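Local coordinates for interphotoreceptor retinoid-binding protein (Xenopus laevis, PDB 1J7X) that probably binds and carries retinoids between the cells of the retina, and is represented here by one functional unit, at residues 204-209 with 292-297; 101-106 with 138-143. All blocks are in the same frame, centred on the assembly; numbering follows the deposited sequence.

Interaction 1 of 2, residues 204-209 with 292-297; sequences GVYVLT and KEIIAF
The ring of Tyr206 has the CG1 methylene of Ile295 over one of its faces. The carbon lies 4.0 Å from the ring centroid, 27° off the normal, which makes this a CH-pi contact. CG1 sits nearest to the CE1 side of the ring, and CD1 of Ile295 carries on to CD1 of Tyr206 at 3.9 Å. Ile294 approaches the ring obliquely, with its CG2 methyl 3.7 Å from Tyr206 CE2. The longer branch of Ile294 leads away from the tyrosine. Tyr206 CG stands anti to its own carbonyl carbon (chi1 -56°), and the ring reaches from the strand to the helix. No hydrogen bond crosses the contact. Replacing Tyr206 by alanine would probably leave Ile294 and Ile295 without their aromatic partner and open a gap between strand and helix. Thr231 and Ile233 of the neighbouring strand also touch the tyrosine. Further along the strand, Leu208 meets Ala287, Leu288 and Ala291 of the same helix. Strand 204-209 is an inner strand of a mixed sheet with a largely parallel core. A helix packed against such a sheet fits the beta-beta-alpha spiral of the ClpP/crotonase clan.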
ATOM      1  N   GLY A 204      20.186   4.480  -9.502  1.00 23.62           N
ATOM      2  CA  GLY A 204      19.779   3.461  -8.559  1.00 23.32           C
ATOM      3  C   GLY A 204      18.898   4.006  -7.444  1.00 21.75           C
ATOM      4  O   GLY A 204      19.136   5.052  -6.888  1.00 24.72           O
ATOM      5  N   VAL A 205      17.851   3.269  -7.131  1.00 20.74           N
ATOM      6  CA  VAL A 205      16.928   3.617  -6.113  1.00 19.25           C
ATOM      7  C   VAL A 205      16.694   2.408  -5.170  1.00 20.66           C
ATOM      8  O   VAL A 205      16.443   1.274  -5.640  1.00 21.71           O
ATOM      9  CB  VAL A 205      15.589   4.104  -6.654  1.00 17.09           C
ATOM     10  CG1 VAL A 205      14.679   4.505  -5.467  1.00 18.34           C
ATOM     11  CG2 VAL A 205      15.754   5.299  -7.606  1.00 20.96           C
ATOM     12  N   TYR A 206      16.858   2.652  -3.914  1.00 19.16           N
ATOM     13  CA  TYR A 206      16.716   1.679  -2.839  1.00 19.12           C
ATOM     14  C   TYR A 206      15.710   2.124  -1.787  1.00 17.08           C
ATOM     15  O   TYR A 206      15.861   3.190  -1.222  1.00 20.40           O
ATOM     16  CB  TYR A 206      18.059   1.428  -2.237  1.00 18.10           C
ATOM     17  CG  TYR A 206      19.054   0.988  -3.278  1.00 20.42           C
ATOM     18  CD1 TYR A 206      19.740   1.920  -4.045  1.00 20.98           C
ATOM     19  CD2 TYR A 206      19.249  -0.376  -3.575  1.00 23.15           C
ATOM     20  CE1 TYR A 206      20.620   1.551  -5.074  1.00 25.82           C
ATOM     21  CE2 TYR A 206      20.130  -0.756  -4.504  1.00 22.60           C
ATOM     22  CZ  TYR A 206      20.802   0.207  -5.310  1.00 27.18           C
ATOM     23  OH  TYR A 206      21.631  -0.255  -6.321  1.00 27.00           O
ATOM     24  N   VAL A 207      14.603   1.353  -1.593  1.00 17.70           N
ATOM     25  CA  VAL A 207      13.544   1.700  -0.662  1.00 16.86           C
ATOM     26  C   VAL A 207      13.610   0.863   0.561  1.00 17.78           C
ATOM     27  O   VAL A 207      13.660  -0.360   0.461  1.00 16.16           O
ATOM     28  CB  VAL A 207      12.182   1.518  -1.311  1.00 16.80           C
ATOM     29  CG1 VAL A 207      11.127   1.939  -0.388  1.00 16.41           C
ATOM     30  CG2 VAL A 207      12.123   2.340  -2.591  1.00 18.14           C
ATOM     31  N   LEU A 208      13.732   1.478   1.711  1.00 17.37           N
ATOM     32  CA  LEU A 208      13.847   0.819   2.991  1.00 16.39           C
ATOM     33  C   LEU A 208      12.474   0.644   3.585  1.00 15.30           C
ATOM     34  O   LEU A 208      11.697   1.609   3.722  1.00 14.11           O
ATOM     35  CB  LEU A 208      14.742   1.602   3.964  1.00 16.85           C
ATOM     36  CG  LEU A 208      16.112   2.050   3.452  1.00 15.93           C
ATOM     37  CD1 LEU A 208      16.894   2.592   4.645  1.00 18.56           C
ATOM     38  CD2 LEU A 208      16.861   1.025   2.741  1.00 19.63           C
ATOM     39  N   THR A 209      12.164  -0.583   4.065  1.00 16.95           N
ATOM     40  CA  THR A 209      10.895  -0.841   4.680  1.00 17.36           C
ATOM     41  C   THR A 209      10.989  -1.512   6.032  1.00 17.31           C
ATOM     42  O   THR A 209      11.993  -2.168   6.313  1.00 16.79           O
ATOM     43  CB  THR A 209      10.028  -1.809   3.777  1.00 17.73           C
ATOM     44  OG1 THR A 209      10.794  -3.040   3.645  1.00 18.36           O
ATOM     45  CG2 THR A 209       9.758  -1.153   2.409  1.00 17.47           C
ATOM     46  N   LYS A 292      23.628   0.271   1.357  1.00 23.52           N
ATOM     47  CA  LYS A 292      24.998   0.759   1.140  1.00 23.54           C
ATOM     48  C   LYS A 292      25.885  -0.375   0.620  1.00 22.13           C
ATOM     49  O   LYS A 292      26.621  -0.116  -0.300  1.00 24.97           O
ATOM     50  CB  LYS A 292      25.542   1.352   2.395  1.00 23.82           C
ATOM     51  CG  LYS A 292      24.901   2.754   2.789  1.00 25.97           C
ATOM     52  CD  LYS A 292      25.286   3.170   4.249  1.00 29.96           C
ATOM     53  CE  LYS A 292      24.821   4.511   4.581  1.00 36.13           C
ATOM     54  NZ  LYS A 292      25.031   4.875   5.998  1.00 32.08           N
ATOM     55  N   GLU A 293      25.750  -1.571   1.174  1.00 26.25           N
ATOM     56  CA  GLU A 293      26.448  -2.732   0.660  1.00 26.74           C
ATOM     57  C   GLU A 293      26.114  -2.979  -0.765  1.00 26.35           C
ATOM     58  O   GLU A 293      27.026  -3.153  -1.653  1.00 25.85           O
ATOM     59  CB  GLU A 293      26.071  -4.001   1.431  1.00 29.95           C
ATOM     60  CG  GLU A 293      26.044  -3.910   2.904  1.00 36.91           C
ATOM     61  CD  GLU A 293      25.703  -5.258   3.577  1.00 49.44           C
ATOM     62  OE1 GLU A 293      25.166  -5.160   4.774  1.00 50.55           O
ATOM     63  OE2 GLU A 293      25.955  -6.375   2.900  1.00 47.55           O
ATOM     64  N   ILE A 294      24.808  -3.057  -1.076  1.00 23.32           N
ATOM     65  CA  ILE A 294      24.391  -3.283  -2.424  1.00 25.48           C
ATOM     66  C   ILE A 294      24.961  -2.307  -3.407  1.00 24.38           C
ATOM     67  O   ILE A 294      25.419  -2.663  -4.516  1.00 24.00           O
ATOM     68  CB  ILE A 294      22.839  -3.355  -2.577  1.00 25.72           C
ATOM     69  CG1 ILE A 294      22.264  -4.360  -1.673  1.00 31.21           C
ATOM     70  CG2 ILE A 294      22.502  -3.564  -3.973  1.00 28.84           C
ATOM     71  CD1 ILE A 294      22.769  -5.697  -1.858  1.00 39.64           C
ATOM     72  N   ILE A 295      24.896  -1.019  -3.030  1.00 25.35           N
ATOM     73  CA  ILE A 295      25.430   0.023  -3.797  1.00 23.16           C
ATOM     74  C   ILE A 295      26.955  -0.171  -4.060  1.00 24.09           C
ATOM     75  O   ILE A 295      27.392  -0.012  -5.206  1.00 23.92           O
ATOM     76  CB  ILE A 295      25.167   1.343  -3.131  1.00 24.62           C
ATOM     77  CG1 ILE A 295      23.645   1.568  -3.081  1.00 27.14           C
ATOM     78  CG2 ILE A 295      25.832   2.468  -4.019  1.00 23.65           C
ATOM     79  CD1 ILE A 295      23.118   2.735  -2.198  1.00 25.74           C
ATOM     80  N   ALA A 296      27.683  -0.456  -3.009  1.00 22.15           N
ATOM     81  CA  ALA A 296      29.170  -0.589  -3.046  1.00 25.07           C
ATOM     82  C   ALA A 296      29.661  -1.731  -3.927  1.00 26.31           C
ATOM     83  O   ALA A 296      30.641  -1.532  -4.705  1.00 27.32           O
ATOM     84  CB  ALA A 296      29.715  -0.779  -1.731  1.00 22.07           C
ATOM     85  N   PHE A 297      28.923  -2.823  -3.902  1.00 27.91           N
ATOM     86  CA  PHE A 297      29.258  -4.004  -4.725  1.00 30.75           C
ATOM     87  C   PHE A 297      28.517  -4.118  -6.082  1.00 34.04           C
ATOM     88  O   PHE A 297      28.563  -5.156  -6.747  1.00 35.64           O
ATOM     89  CB  PHE A 297      29.155  -5.244  -3.883  1.00 31.97           C
ATOM     90  CG  PHE A 297      30.186  -5.281  -2.741  1.00 33.60           C
ATOM     91  CD1 PHE A 297      29.979  -4.608  -1.584  1.00 29.24           C
ATOM     92  CD2 PHE A 297      31.430  -5.911  -2.898  1.00 33.08           C
ATOM     93  CE1 PHE A 297      30.941  -4.596  -0.583  1.00 32.39           C
ATOM     94  CE2 PHE A 297      32.331  -5.934  -1.899  1.00 31.94           C
ATOM     95  CZ  PHE A 297      32.110  -5.273  -0.731  1.00 32.94           C
TER

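Interaction 2 of 2, residues 101-106 with 138-143; sequences VSILPG and TITENL
Ile103 and Thr140 meet through two methyl groups that their torsions push forward. In Ile103, CG1 lies beside the backbone N and anti to the carbonyl carbon (chi1 -58°), and a second turn of similar size at chi2 swings CD1 toward the other segment. In Thr140 the hydroxyl stands between the backbone N and the carbonyl carbon (chi1 68°). This leaves the CG2 methyl anti to the carbonyl carbon, facing the isoleucine. Ile103 CD1 and Thr140 CG2 come within 3.5 Å, tighter than a usual carbon contact. The two side chains are set obliquely to each other. Ile139 adds a looser contact from the preceding position, with its CG2 4.4 Å from Ile103 CD1. The backbones stay well apart here, with 7.5 Å between the CA atoms of Ile103 and Thr140.

Strand 100-104 is the outermost strand on this side of the mixed sheet. Strand 108-112 lies between it and strand 142-146. Residues 138-141 lead from helix 119-137 into strand 142-146, within a beta-alpha-beta crossover that starts from strand 108-112. The isoleucine meets this connection just before the strand begins. Asn107, in the turn between strands 100-104 and 108-112, donates a hydrogen bond from ND2 to Ile139 O.

Thr140 divides its chemistry between two sides. Its hydroxyl is hydrogen-bonded to Ile137 O and to Tyr199 OH, which probably fixes the rotation of the side chain. Its methyl is then left for Ile103. No hydrogen bond joins the two segments, so the direct contact between them is wholly apolar.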
ATOM      1  N   VAL A 101      16.440  15.198   3.971  1.00 17.14           N
ATOM      2  CA  VAL A 101      17.274  14.884   2.872  1.00 18.67           C
ATOM      3  C   VAL A 101      18.756  15.064   3.255  1.00 20.98           C
ATOM      4  O   VAL A 101      19.077  16.183   3.776  1.00 20.31           O
ATOM      5  CB  VAL A 101      16.978  15.792   1.702  1.00 20.03           C
ATOM      6  CG1 VAL A 101      17.785  15.439   0.495  1.00 22.57           C
ATOM      7  CG2 VAL A 101      15.486  15.738   1.406  1.00 23.33           C
ATOM      8  N   SER A 102      19.569  14.033   2.981  1.00 20.95           N
ATOM      9  CA  SER A 102      21.045  14.044   3.279  1.00 23.19           C
ATOM     10  C   SER A 102      21.766  13.580   2.065  1.00 26.51           C
ATOM     11  O   SER A 102      21.253  12.769   1.244  1.00 24.57           O
ATOM     12  CB  SER A 102      21.427  13.075   4.459  1.00 21.44           C
ATOM     13  OG  SER A 102      20.620  13.268   5.606  1.00 34.59           O
ATOM     14  N   ILE A 103      23.017  14.015   1.922  1.00 26.17           N
ATOM     15  CA  ILE A 103      23.817  13.489   0.886  1.00 26.58           C
ATOM     16  C   ILE A 103      24.852  12.667   1.662  1.00 29.26           C
ATOM     17  O   ILE A 103      25.730  13.241   2.348  1.00 27.81           O
ATOM     18  CB  ILE A 103      24.498  14.553   0.060  1.00 28.28           C
ATOM     19  CG1 ILE A 103      23.503  15.526  -0.592  1.00 31.44           C
ATOM     20  CG2 ILE A 103      25.417  13.883  -0.962  1.00 31.29           C
ATOM     21  CD1 ILE A 103      22.559  14.783  -1.516  1.00 29.12           C
ATOM     22  N   LEU A 104      24.732  11.342   1.607  1.00 28.28           N
ATOM     23  CA  LEU A 104      25.638  10.462   2.335  1.00 30.04           C
ATOM     24  C   LEU A 104      26.964  10.366   1.597  1.00 30.55           C
ATOM     25  O   LEU A 104      26.995  10.515   0.391  1.00 30.92           O
ATOM     26  CB  LEU A 104      25.034   9.045   2.440  1.00 31.30           C
ATOM     27  CG  LEU A 104      23.657   9.066   3.137  1.00 29.65           C
ATOM     28  CD1 LEU A 104      23.042   7.631   3.122  1.00 30.78           C
ATOM     29  CD2 LEU A 104      23.615   9.712   4.538  1.00 31.48           C
ATOM     30  N   PRO A 105      28.037  10.017   2.295  1.00 32.44           N
ATOM     31  CA  PRO A 105      29.351   9.819   1.680  1.00 33.92           C
ATOM     32  C   PRO A 105      29.267   8.872   0.496  1.00 33.91           C
ATOM     33  O   PRO A 105      28.462   7.915   0.408  1.00 35.75           O
ATOM     34  CB  PRO A 105      30.189   9.266   2.851  1.00 33.74           C
ATOM     35  CG  PRO A 105      29.613   9.821   4.020  1.00 35.92           C
ATOM     36  CD  PRO A 105      28.053   9.833   3.747  1.00 32.10           C
ATOM     37  N   GLY A 106      30.047   9.184  -0.510  1.00 34.18           N
ATOM     38  CA  GLY A 106      29.962   8.377  -1.682  1.00 32.41           C
ATOM     39  C   GLY A 106      28.920   8.890  -2.608  1.00 31.90           C
ATOM     40  O   GLY A 106      28.635   8.229  -3.602  1.00 33.30           O
ATOM     41  N   THR A 138      19.674  15.900  -6.999  1.00 21.13           N
ATOM     42  CA  THR A 138      20.111  15.855  -8.368  1.00 23.53           C
ATOM     43  C   THR A 138      21.578  15.470  -8.609  1.00 23.57           C
ATOM     44  O   THR A 138      21.899  14.759  -9.587  1.00 25.81           O
ATOM     45  CB  THR A 138      19.909  17.171  -9.095  1.00 25.13           C
ATOM     46  OG1 THR A 138      18.551  17.425  -9.149  1.00 31.85           O
ATOM     47  CG2 THR A 138      20.195  16.905 -10.612  1.00 27.31           C
ATOM     48  N   ILE A 139      22.416  15.865  -7.698  1.00 25.32           N
ATOM     49  CA  ILE A 139      23.848  15.600  -7.793  1.00 27.45           C
ATOM     50  C   ILE A 139      24.158  14.080  -7.557  1.00 28.62           C
ATOM     51  O   ILE A 139      25.146  13.577  -8.055  1.00 29.23           O
ATOM     52  CB  ILE A 139      24.589  16.428  -6.767  1.00 27.46           C
ATOM     53  CG1 ILE A 139      26.111  16.233  -6.893  1.00 34.52           C
ATOM     54  CG2 ILE A 139      24.173  16.171  -5.328  1.00 31.32           C
ATOM     55  CD1 ILE A 139      26.724  16.798  -8.130  1.00 38.22           C
ATOM     56  N   THR A 140      23.326  13.371  -6.808  1.00 26.23           N
ATOM     57  CA  THR A 140      23.620  11.951  -6.479  1.00 24.58           C
ATOM     58  C   THR A 140      23.481  10.935  -7.606  1.00 24.68           C
ATOM     59  O   THR A 140      22.770  11.142  -8.603  1.00 24.62           O
ATOM     60  CB  THR A 140      22.764  11.530  -5.300  1.00 22.80           C
ATOM     61  OG1 THR A 140      21.373  11.470  -5.668  1.00 23.66           O
ATOM     62  CG2 THR A 140      22.884  12.523  -4.145  1.00 25.09           C
ATOM     63  N   GLU A 141      24.126   9.758  -7.464  1.00 25.79           N
ATOM     64  CA  GLU A 141      24.077   8.787  -8.496  1.00 27.20           C
ATOM     65  C   GLU A 141      23.142   7.629  -8.036  1.00 25.53           C
ATOM     66  O   GLU A 141      22.704   6.844  -8.832  1.00 25.56           O
ATOM     67  CB  GLU A 141      25.471   8.246  -8.763  1.00 29.97           C
ATOM     68  CG  GLU A 141      26.334   9.222  -9.574  1.00 35.88           C
ATOM     69  CD  GLU A 141      25.640   9.664 -10.839  1.00 40.63           C
ATOM     70  OE1 GLU A 141      24.892   8.866 -11.434  1.00 45.55           O
ATOM     71  OE2 GLU A 141      25.793  10.831 -11.275  1.00 45.22           O
ATOM     72  N   ASN A 142      22.875   7.585  -6.765  1.00 23.07           N
ATOM     73  CA  ASN A 142      21.959   6.566  -6.214  1.00 23.54           C
ATOM     74  C   ASN A 142      21.130   7.227  -5.096  1.00 20.85           C
ATOM     75  O   ASN A 142      21.539   8.265  -4.515  1.00 18.90           O
ATOM     76  CB  ASN A 142      22.757   5.436  -5.600  1.00 23.88           C
ATOM     77  CG  ASN A 142      23.385   4.568  -6.633  1.00 30.59           C
ATOM     78  OD1 ASN A 142      22.699   3.835  -7.350  1.00 25.24           O
ATOM     79  ND2 ASN A 142      24.711   4.662  -6.729  1.00 21.92           N
ATOM     80  N   LEU A 143      19.933   6.717  -4.866  1.00 21.64           N
ATOM     81  CA  LEU A 143      19.036   7.306  -3.864  1.00 17.94           C
ATOM     82  C   LEU A 143      18.439   6.236  -2.986  1.00 18.63           C
ATOM     83  O   LEU A 143      17.988   5.209  -3.441  1.00 19.70           O
ATOM     84  CB  LEU A 143      17.898   8.045  -4.560  1.00 18.91           C
ATOM     85  CG  LEU A 143      16.815   8.607  -3.632  1.00 16.34           C
ATOM     86  CD1 LEU A 143      17.424   9.751  -2.805  1.00 17.60           C
ATOM     87  CD2 LEU A 143      15.600   9.181  -4.326  1.00 16.08           C
TER

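Interaction 2 comes first in the chain and closes before interaction 1 opens. Their centres lie 12 Å apart, on the same side of the chain's centre. Both reach the same mixed sheet, where strands 142-146 and 204-209 are parallel neighbours. The two join directly: Gly204 O to Leu143 N at 2.7 Å and Tyr206 N to Leu143 O at 2.8 Å are probable hydrogen bonds. Asn142 also packs on Ile295, so helix 287-296 touches both strands. Interaction 2 joins the edge strand 100-104 to the loop that leads into strand 142-146. Interaction 1 adds the C-terminal helix to the sheet. Together they bring the edge strand and the last helix of the chain up to neighbouring parts of one sheet.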